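Local coordinates for protein meta cleavage compound hydrolase (Janthinobacterium, PDB 1J1I) that catalyses the hydrolysis of a carbon-carbon bond in a meta-cleavage product formed in carbazole degradation, probably releasing anthranilate, at residues E27-E32 with E50-W55; A140-E145 with V238-K243; R219-P224 with D246-S251. All blocks are in the same frame, centred on the assembly; numbering follows the deposited sequence.

Contact 1. Residues E27-E32 with E50-W55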
loop_
_atom_site.group_PDB
_atom_site.type_symbol
_atom_site.label_atom_id
_atom_site.label_comp_id
_atom_site.label_asym_id
_atom_site.label_seq_id
_atom_site.Cartn_x
_atom_site.Cartn_y
_atom_site.Cartn_z
ATOM N N GLU A 27 -19.759 22.374 -20.509
ATOM C CA GLU A 27 -19.720 23.044 -19.210
ATOM C C GLU A 27 -19.490 21.931 -18.200
ATOM O O GLU A 27 -20.165 20.903 -18.242
ATOM C CB GLU A 27 -21.043 23.751 -18.883
ATOM C CG GLU A 27 -21.047 25.279 -19.034
ATOM C CD GLU A 27 -19.708 25.936 -18.716
ATOM O OE1 GLU A 27 -18.897 26.066 -19.645
ATOM O OE2 GLU A 27 -19.466 26.317 -17.548
ATOM N N THR A 28 -18.552 22.149 -17.285
ATOM C CA THR A 28 -18.203 21.129 -16.306
ATOM C C THR A 28 -18.219 21.654 -14.881
ATOM O O THR A 28 -17.746 22.756 -14.609
ATOM C CB THR A 28 -16.802 20.563 -16.623
ATOM O OG1 THR A 28 -16.760 20.163 -17.998
ATOM C CG2 THR A 28 -16.486 19.362 -15.740
ATOM N N ARG A 29 -18.771 20.854 -13.977
ATOM C CA ARG A 29 -18.851 21.220 -12.571
ATOM C C ARG A 29 -17.771 20.516 -11.771
ATOM O O ARG A 29 -17.528 19.322 -11.955
ATOM C CB ARG A 29 -20.220 20.832 -12.004
ATOM C CG ARG A 29 -20.374 21.065 -10.504
ATOM C CD ARG A 29 -20.555 19.750 -9.765
ATOM N NE ARG A 29 -21.028 19.954 -8.400
ATOM C CZ ARG A 29 -21.514 18.989 -7.627
ATOM N NH1 ARG A 29 -21.590 17.745 -8.082
ATOM N NH2 ARG A 29 -21.937 19.272 -6.402
ATOM N N TYR A 30 -17.119 21.259 -10.884
ATOM C CA TYR A 30 -16.100 20.673 -10.034
ATOM C C TYR A 30 -16.133 21.270 -8.638
ATOM O O TYR A 30 -16.727 22.325 -8.412
ATOM C CB TYR A 30 -14.695 20.839 -10.639
ATOM C CG TYR A 30 -14.202 22.260 -10.838
ATOM C CD1 TYR A 30 -14.619 23.023 -11.932
ATOM C CD2 TYR A 30 -13.258 22.818 -9.971
ATOM C CE1 TYR A 30 -14.101 24.307 -12.163
ATOM C CE2 TYR A 30 -12.738 24.097 -10.189
ATOM C CZ TYR A 30 -13.162 24.833 -11.291
ATOM O OH TYR A 30 -12.630 26.084 -11.524
ATOM N N LEU A 31 -15.512 20.562 -7.704
ATOM C CA LEU A 31 -15.412 20.996 -6.320
ATOM C C LEU A 31 -13.940 21.325 -6.110
ATOM O O LEU A 31 -13.067 20.591 -6.570
ATOM C CB LEU A 31 -15.832 19.865 -5.379
ATOM C CG LEU A 31 -17.304 19.656 -5.010
ATOM C CD1 LEU A 31 -18.226 20.035 -6.146
ATOM C CD2 LEU A 31 -17.493 18.207 -4.597
ATOM N N GLU A 32 -13.657 22.425 -5.424
ATOM C CA GLU A 32 -12.272 22.804 -5.193
ATOM C C GLU A 32 -11.981 23.188 -3.751
ATOM O O GLU A 32 -12.811 23.800 -3.075
ATOM C CB GLU A 32 -11.878 23.950 -6.126
ATOM C CG GLU A 32 -10.533 24.569 -5.798
ATOM C CD GLU A 32 -10.077 25.556 -6.850
ATOM O OE1 GLU A 32 -10.946 26.153 -7.522
ATOM O OE2 GLU A 32 -8.853 25.743 -6.996
ATOM N N GLU A 50 -21.518 11.233 -8.350
ATOM C CA GLU A 50 -20.905 12.524 -8.643
ATOM C C GLU A 50 -19.864 12.876 -7.582
ATOM O O GLU A 50 -19.681 12.143 -6.606
ATOM C CB GLU A 50 -21.977 13.621 -8.784
ATOM C CG GLU A 50 -23.015 13.684 -7.672
ATOM C CD GLU A 50 -22.446 14.215 -6.373
ATOM O OE1 GLU A 50 -21.983 15.377 -6.358
ATOM O OE2 GLU A 50 -22.458 13.471 -5.371
ATOM N N SER A 51 -19.189 14.001 -7.777
ATOM C CA SER A 51 -18.110 14.431 -6.898
ATOM C C SER A 51 -18.344 14.585 -5.396
ATOM O O SER A 51 -17.516 14.146 -4.599
ATOM C CB SER A 51 -17.507 15.728 -7.444
ATOM O OG SER A 51 -17.008 15.527 -8.757
ATOM N N GLU A 52 -19.447 15.211 -5.000
ATOM C CA GLU A 52 -19.696 15.416 -3.577
ATOM C C GLU A 52 -19.889 14.100 -2.825
ATOM O O GLU A 52 -19.232 13.858 -1.811
ATOM C CB GLU A 52 -20.909 16.332 -3.386
ATOM C CG GLU A 52 -21.165 16.769 -1.955
ATOM C CD GLU A 52 -22.099 17.969 -1.887
ATOM O OE1 GLU A 52 -23.181 17.923 -2.513
ATOM O OE2 GLU A 52 -21.748 18.958 -1.207
ATOM N N GLY A 53 -20.777 13.250 -3.329
ATOM C CA GLY A 53 -21.041 11.976 -2.680
ATOM C C GLY A 53 -19.837 11.046 -2.656
ATOM O O GLY A 53 -19.657 10.272 -1.716
ATOM N N ASN A 54 -19.005 11.114 -3.687
ATOM C CA ASN A 54 -17.827 10.259 -3.750
ATOM C C ASN A 54 -16.641 10.741 -2.917
ATOM O O ASN A 54 -15.931 9.934 -2.327
ATOM C CB ASN A 54 -17.340 10.109 -5.201
ATOM C CG ASN A 54 -17.928 8.894 -5.905
ATOM O OD1 ASN A 54 -17.237 8.215 -6.660
ATOM N ND2 ASN A 54 -19.203 8.627 -5.672
ATOM N N TRP A 55 -16.432 12.052 -2.851
ATOM C CA TRP A 55 -15.253 12.569 -2.169
ATOM C C TRP A 55 -15.411 13.467 -0.955
ATOM O O TRP A 55 -14.417 13.984 -0.436
ATOM C CB TRP A 55 -14.385 13.287 -3.203
ATOM C CG TRP A 55 -14.161 12.469 -4.449
ATOM C CD1 TRP A 55 -14.770 12.630 -5.662
ATOM C CD2 TRP A 55 -13.250 11.376 -4.598
ATOM N NE1 TRP A 55 -14.289 11.705 -6.561
ATOM C CE2 TRP A 55 -13.356 10.924 -5.933
ATOM C CE3 TRP A 55 -12.353 10.732 -3.733
ATOM C CZ2 TRP A 55 -12.589 9.859 -6.426
ATOM C CZ3 TRP A 55 -11.592 9.674 -4.224
ATOM C CH2 TRP A 55 -11.717 9.250 -5.559
#
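An N-capped helix start, that of helix 51-55, meets strand 26-33 of the alpha/beta hydrolase sheet through Glu50 and Arg29. The capping carboxylate makes three bonds: two capping bonds and a salt bridge. Glu50 OE1 accepts from Glu52 N, and Glu50 OE2 from Gly53 N at 2.7 Å. Glu50 OE1 also takes the salt bridge from Arg29 NH1 at 3.0 Å. That bond is nearly straight (159°) and lies close to the guanidinium plane; it uses the anti lone pair of OE1, while Glu52 N comes from above the carboxylate. A glutamate suits this cap because its chain can fold back: CG sits between the backbone N and carbonyl carbon (chi1 49°) and the bend at chi2 returns the acid to the helix's own amides. Arg29 reaches across with length and charge to match, and Glu18 and Asp72 bind it too. Leu31 supplies the apolar part of the contact: its CD1 lies over one guanidinium face, and Leu31 CD2 packs on Ser51 CB at 3.8 Å. Small Ser51 permits this approach and turns its hydroxyl to Asp72. The strand lies between strands 17-23 and 67-71, while Tyr188 of helix 179-190 packs on Glu50 and Glu52.

Contact 2. Residues A140-E145 with V238-K243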
loop_
_atom_site.group_PDB
_atom_site.type_symbol
_atom_site.label_atom_id
_atom_site.label_comp_id
_atom_site.label_asym_id
_atom_site.label_seq_id
_atom_site.Cartn_x
_atom_site.Cartn_y
_atom_site.Cartn_z
ATOM N N ALA A 140 -12.153 0.380 -13.260
ATOM C CA ALA A 140 -12.649 -0.419 -14.357
ATOM C C ALA A 140 -11.515 -0.406 -15.389
ATOM O O ALA A 140 -10.570 0.381 -15.267
ATOM C CB ALA A 140 -13.903 0.224 -14.937
ATOM N N GLY A 141 -11.598 -1.273 -16.394
ATOM C CA GLY A 141 -10.569 -1.308 -17.418
ATOM C C GLY A 141 -10.156 -2.713 -17.794
ATOM O O GLY A 141 -9.792 -2.987 -18.941
ATOM N N LEU A 142 -10.203 -3.610 -16.817
ATOM C CA LEU A 142 -9.845 -4.994 -17.062
ATOM C C LEU A 142 -11.076 -5.875 -16.956
ATOM O O LEU A 142 -11.885 -5.726 -16.044
ATOM C CB LEU A 142 -8.792 -5.484 -16.056
ATOM C CG LEU A 142 -7.325 -5.171 -16.369
ATOM C CD1 LEU A 142 -6.424 -5.545 -15.191
ATOM C CD2 LEU A 142 -6.925 -5.939 -17.612
ATOM N N VAL A 143 -11.185 -6.792 -17.906
ATOM C CA VAL A 143 -12.278 -7.732 -17.938
ATOM C C VAL A 143 -12.046 -8.868 -16.966
ATOM O O VAL A 143 -12.977 -9.625 -16.678
ATOM C CB VAL A 143 -12.448 -8.386 -19.336
ATOM C CG1 VAL A 143 -13.621 -9.386 -19.318
ATOM C CG2 VAL A 143 -12.652 -7.361 -20.417
ATOM N N VAL A 144 -10.814 -8.988 -16.471
ATOM C CA VAL A 144 -10.446 -10.096 -15.565
ATOM C C VAL A 144 -11.541 -11.072 -15.131
ATOM O O VAL A 144 -12.344 -10.836 -14.201
ATOM C CB VAL A 144 -9.753 -9.611 -14.315
ATOM C CG1 VAL A 144 -10.772 -9.242 -13.223
ATOM C CG2 VAL A 144 -8.812 -10.736 -13.865
ATOM N N GLU A 145 -11.476 -12.204 -15.813
ATOM C CA GLU A 145 -12.372 -13.330 -15.740
ATOM C C GLU A 145 -12.308 -13.389 -17.265
ATOM O O GLU A 145 -11.795 -12.367 -17.798
ATOM C CB GLU A 145 -13.795 -12.898 -15.277
ATOM C CG GLU A 145 -14.250 -13.357 -13.866
ATOM C CD GLU A 145 -15.465 -12.569 -13.333
ATOM O OE1 GLU A 145 -16.459 -12.316 -14.078
ATOM O OE2 GLU A 145 -15.437 -12.215 -12.130
ATOM N N VAL A 238 -10.181 -8.769 -6.395
ATOM C CA VAL A 238 -8.846 -8.369 -5.964
ATOM C C VAL A 238 -7.778 -8.838 -6.953
ATOM O O VAL A 238 -6.747 -8.181 -7.119
ATOM C CB VAL A 238 -8.522 -8.911 -4.542
ATOM C CG1 VAL A 238 -8.468 -10.426 -4.549
ATOM C CG2 VAL A 238 -7.209 -8.330 -4.057
ATOM N N GLU A 239 -8.024 -9.965 -7.620
ATOM C CA GLU A 239 -7.069 -10.484 -8.596
ATOM C C GLU A 239 -6.802 -9.442 -9.689
ATOM O O GLU A 239 -5.725 -9.421 -10.287
ATOM C CB GLU A 239 -7.596 -11.769 -9.245
ATOM C CG GLU A 239 -7.740 -12.966 -8.312
ATOM C CD GLU A 239 -8.771 -12.746 -7.219
ATOM O OE1 GLU A 239 -9.869 -12.237 -7.529
ATOM O OE2 GLU A 239 -8.486 -13.091 -6.054
ATOM N N THR A 240 -7.788 -8.584 -9.945
ATOM C CA THR A 240 -7.666 -7.534 -10.963
ATOM C C THR A 240 -6.518 -6.593 -10.636
ATOM O O THR A 240 -5.818 -6.119 -11.530
ATOM C CB THR A 240 -8.930 -6.653 -11.055
ATOM O OG1 THR A 240 -10.092 -7.481 -11.149
ATOM C CG2 THR A 240 -8.853 -5.748 -12.289
ATOM N N ALA A 241 -6.354 -6.297 -9.349
ATOM C CA ALA A 241 -5.284 -5.413 -8.905
ATOM C C ALA A 241 -3.946 -6.068 -9.223
ATOM O O ALA A 241 -3.015 -5.417 -9.706
ATOM C CB ALA A 241 -5.403 -5.157 -7.402
ATOM N N TYR A 242 -3.857 -7.367 -8.954
ATOM C CA TYR A 242 -2.627 -8.100 -9.204
ATOM C C TYR A 242 -2.292 -8.045 -10.692
ATOM O O TYR A 242 -1.120 -7.968 -11.066
ATOM C CB TYR A 242 -2.768 -9.552 -8.721
ATOM C CG TYR A 242 -3.117 -9.674 -7.241
ATOM C CD1 TYR A 242 -3.681 -10.843 -6.732
ATOM C CD2 TYR A 242 -2.902 -8.612 -6.360
ATOM C CE1 TYR A 242 -4.029 -10.951 -5.380
ATOM C CE2 TYR A 242 -3.247 -8.710 -5.005
ATOM C CZ TYR A 242 -3.810 -9.883 -4.526
ATOM O OH TYR A 242 -4.158 -9.989 -3.194
ATOM N N LYS A 243 -3.316 -8.073 -11.543
ATOM C CA LYS A 243 -3.070 -8.004 -12.978
ATOM C C LYS A 243 -2.609 -6.593 -13.360
ATOM O O LYS A 243 -1.710 -6.438 -14.184
ATOM C CB LYS A 243 -4.322 -8.395 -13.767
ATOM C CG LYS A 243 -4.051 -8.595 -15.252
ATOM C CD LYS A 243 -5.276 -9.140 -15.979
ATOM C CE LYS A 243 -4.950 -9.492 -17.426
ATOM N NZ LYS A 243 -6.129 -10.064 -18.137
#
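The hydroxyl of Thr240, OG1, is hydrogen-bonded to the backbone oxygen of Pro237, near the start of helix 238-247, which is consistent with the chi1 (-49°) that turns the methyl to Leu142 of the 140-145 loop. With OG1 beside its own backbone N, CG2 stands anti to that N, and Thr240 CG2 packs against Leu142 CB at 3.8 Å. A threonine thus serves both needs, turning a polar branch to the chain before it and an apolar one to the loop. Leu142 makes most of the contact from the loop. Its two branches divide the work: Leu142 CD1 reaches Thr240 CG2 and the backbone O of Thr240, and rests on Lys243 CB at 3.8 Å, while Leu142 CD2 lies along the next methylenes, 4.0 Å from Lys243 CD. Lys243 is stretched out fully and lays its methylenes along the leucine, which lysine's long aliphatic stem allows at a partly exposed place. Val144 also faces the helix, with Val144 CG2 4.4 Å from Lys243 CD, but its very close approach to the Thr240 hydroxyl makes its placement doubtful. The loop follows strand 131-137; Leu142 also touches Ile218, and Lys243 touches Pro215, both of helix 215-218. On its other side the helix packs Ala241 on strand 225-230, and Tyr242 turns to the dimer interface, where it stacks on Tyr242 of the second subunit.

Contact 3. Residues R219-P224 with D246-S251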
loop_
_atom_site.group_PDB
_atom_site.type_symbol
_atom_site.label_atom_id
_atom_site.label_comp_id
_atom_site.label_asym_id
_atom_site.label_seq_id
_atom_site.Cartn_x
_atom_site.Cartn_y
_atom_site.Cartn_z
ATOM N N ARG A 219 -0.764 -1.674 -20.434
ATOM C CA ARG A 219 0.686 -1.782 -20.331
ATOM C C ARG A 219 1.371 -0.485 -20.782
ATOM O O ARG A 219 2.569 -0.299 -20.560
ATOM C CB ARG A 219 1.171 -2.956 -21.186
ATOM C CG ARG A 219 2.479 -3.579 -20.727
ATOM C CD ARG A 219 2.943 -4.649 -21.702
ATOM N NE ARG A 219 2.070 -5.821 -21.733
ATOM C CZ ARG A 219 2.029 -6.756 -20.786
ATOM N NH1 ARG A 219 2.813 -6.667 -19.716
ATOM N NH2 ARG A 219 1.214 -7.793 -20.916
ATOM N N LYS A 220 0.600 0.401 -21.412
ATOM C CA LYS A 220 1.105 1.690 -21.896
ATOM C C LYS A 220 1.130 2.767 -20.811
ATOM O O LYS A 220 1.626 3.872 -21.041
ATOM C CB LYS A 220 0.253 2.202 -23.062
ATOM C CG LYS A 220 0.770 1.857 -24.448
ATOM C CD LYS A 220 0.778 0.381 -24.667
ATOM C CE LYS A 220 0.977 0.024 -26.127
ATOM N NZ LYS A 220 0.971 -1.452 -26.214
ATOM N N VAL A 221 0.570 2.468 -19.641
ATOM C CA VAL A 221 0.587 3.448 -18.559
ATOM C C VAL A 221 2.031 3.525 -18.061
ATOM O O VAL A 221 2.552 2.557 -17.516
ATOM C CB VAL A 221 -0.340 3.029 -17.397
ATOM C CG1 VAL A 221 -0.237 4.042 -16.266
ATOM C CG2 VAL A 221 -1.786 2.931 -17.893
ATOM N N GLN A 222 2.666 4.681 -18.245
ATOM C CA GLN A 222 4.066 4.862 -17.859
ATOM C C GLN A 222 4.288 5.773 -16.650
ATOM O O GLN A 222 5.372 5.795 -16.075
ATOM C CB GLN A 222 4.867 5.391 -19.067
ATOM C CG GLN A 222 4.817 4.467 -20.289
ATOM C CD GLN A 222 5.564 5.018 -21.498
ATOM O OE1 GLN A 222 5.547 6.223 -21.763
ATOM N NE2 GLN A 222 6.206 4.131 -22.249
ATOM N N VAL A 223 3.263 6.520 -16.264
ATOM C CA VAL A 223 3.359 7.421 -15.114
ATOM C C VAL A 223 3.310 6.617 -13.810
ATOM O O VAL A 223 2.804 5.495 -13.795
ATOM C CB VAL A 223 2.179 8.424 -15.135
ATOM C CG1 VAL A 223 1.983 9.056 -13.783
ATOM C CG2 VAL A 223 2.444 9.504 -16.172
ATOM N N PRO A 224 3.871 7.162 -12.710
ATOM C CA PRO A 224 3.805 6.397 -11.460
ATOM C C PRO A 224 2.331 6.193 -11.134
ATOM O O PRO A 224 1.524 7.132 -11.208
ATOM C CB PRO A 224 4.518 7.300 -10.449
ATOM C CG PRO A 224 4.442 8.675 -11.074
ATOM C CD PRO A 224 4.677 8.380 -12.526
ATOM N N ASP A 246 0.944 -6.214 -12.629
ATOM C CA ASP A 246 1.796 -6.932 -13.566
ATOM C C ASP A 246 1.954 -6.132 -14.868
ATOM O O ASP A 246 3.034 -6.081 -15.459
ATOM C CB ASP A 246 1.174 -8.296 -13.868
ATOM C CG ASP A 246 2.026 -9.133 -14.791
ATOM O OD1 ASP A 246 3.163 -9.479 -14.405
ATOM O OD2 ASP A 246 1.557 -9.441 -15.906
ATOM N N LEU A 247 0.872 -5.489 -15.293
ATOM C CA LEU A 247 0.860 -4.717 -16.536
ATOM C C LEU A 247 1.490 -3.330 -16.485
ATOM O O LEU A 247 2.186 -2.928 -17.417
ATOM C CB LEU A 247 -0.579 -4.588 -17.033
ATOM C CG LEU A 247 -1.276 -5.909 -17.359
ATOM C CD1 LEU A 247 -2.757 -5.659 -17.568
ATOM C CD2 LEU A 247 -0.637 -6.536 -18.594
ATOM N N ILE A 248 1.234 -2.590 -15.411
ATOM C CA ILE A 248 1.773 -1.241 -15.282
ATOM C C ILE A 248 3.160 -1.279 -14.623
ATOM O O ILE A 248 3.300 -1.585 -13.437
ATOM C CB ILE A 248 0.789 -0.360 -14.481
ATOM C CG1 ILE A 248 -0.585 -0.405 -15.161
ATOM C CG2 ILE A 248 1.290 1.087 -14.419
ATOM C CD1 ILE A 248 -1.686 0.335 -14.417
ATOM N N ASP A 249 4.188 -0.963 -15.402
ATOM C CA ASP A 249 5.559 -1.016 -14.899
ATOM C C ASP A 249 5.887 -0.165 -13.679
ATOM O O ASP A 249 6.638 -0.602 -12.806
ATOM C CB ASP A 249 6.555 -0.669 -16.002
ATOM C CG ASP A 249 7.970 -1.084 -15.641
ATOM O OD1 ASP A 249 8.231 -2.303 -15.589
ATOM O OD2 ASP A 249 8.811 -0.202 -15.392
ATOM N N ASP A 250 5.360 1.052 -13.612
ATOM C CA ASP A 250 5.659 1.892 -12.460
ATOM C C ASP A 250 4.484 1.964 -11.496
ATOM O O ASP A 250 4.126 3.037 -11.002
ATOM C CB ASP A 250 6.056 3.296 -12.913
ATOM C CG ASP A 250 6.959 3.991 -11.908
ATOM O OD1 ASP A 250 7.781 3.288 -11.279
ATOM O OD2 ASP A 250 6.861 5.228 -11.755
ATOM N N SER A 251 3.894 0.811 -11.212
ATOM C CA SER A 251 2.752 0.774 -10.309
ATOM C C SER A 251 3.038 0.184 -8.933
ATOM O O SER A 251 3.748 -0.814 -8.793
ATOM C CB SER A 251 1.588 0.006 -10.946
ATOM O OG SER A 251 1.908 -1.357 -11.181
HETATM O O HOH W 1 3.769 0.212 -18.032
HETATM O O HOH W 2 3.801 2.937 -15.117
HETATM O O HOH W 3 7.041 6.595 -14.370
#
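Arg219 and Leu247 cross at about a right angle, the leucine pushing its CD2 methyl against one face of the guanidinium, toward its rim, with Arg219 NH2 3.2 Å from Leu247 CD2. A bend at chi3 (-67°) brings the flat group round over the methyl, so that a long exposed arginine roofs a buried leucine. Deeper in, Val221 and Ile248 cross obliquely, Val221 CG1 lying 3.8 Å from Ile248 CG2; branched apolar side chains suit this buried place, where Val221 packs on Leu134 and Ile248 on Leu136 of strand 131-137. At the far end Pro224 and Asp250 lie side by side and point the same way, with Asp250 OD2 3.4 Å from Pro224 CB; the aspartate can thus flank the proline ring while its carboxylate takes a bond from water 3.

No direct hydrogen bond spans the two segments. Water 1 donates hydrogen bonds to Arg219 O and Val221 O and accepts from Asp249 N, water 2 likewise joins Val221 O and Val223 O to Asp250 N, and water 3 also donates to Gln222 O. A bond of 2.7 Å from Ser251 OG to Ile248 O braces the type I turn, and Asp249 binds His258 of the second subunit. Both loops belong to a beta-alpha-beta crossover region of the alpha/beta hydrolase fold: 219-224 leads into its strand 225-230, and the turn after helix 238-247 joins that helix to strand 251-256.

How the contacts relate
Contacts 2 and 3 are neighbours, their centres about 14 Å apart, because both use helix 238-247; they touch where Leu142 CD2 lies 4.2 Å from Leu247 CD1, and their segments alternate along the chain. Contact 1 closes earlier in the sequence and lies on the opposite side of the chain's centre, its own centre about 27 Å from each of the others. Of the probable catalytic triad of Ser114, Asp233 and His261, the side chain of Ser114 is about 12 Å from that of Glu50 in contact 1, and that of Asp233 about 8 Å from Thr240 in contact 2. Contact 3 is remote from the triad; contacts 2 and 3 both border the second subunit.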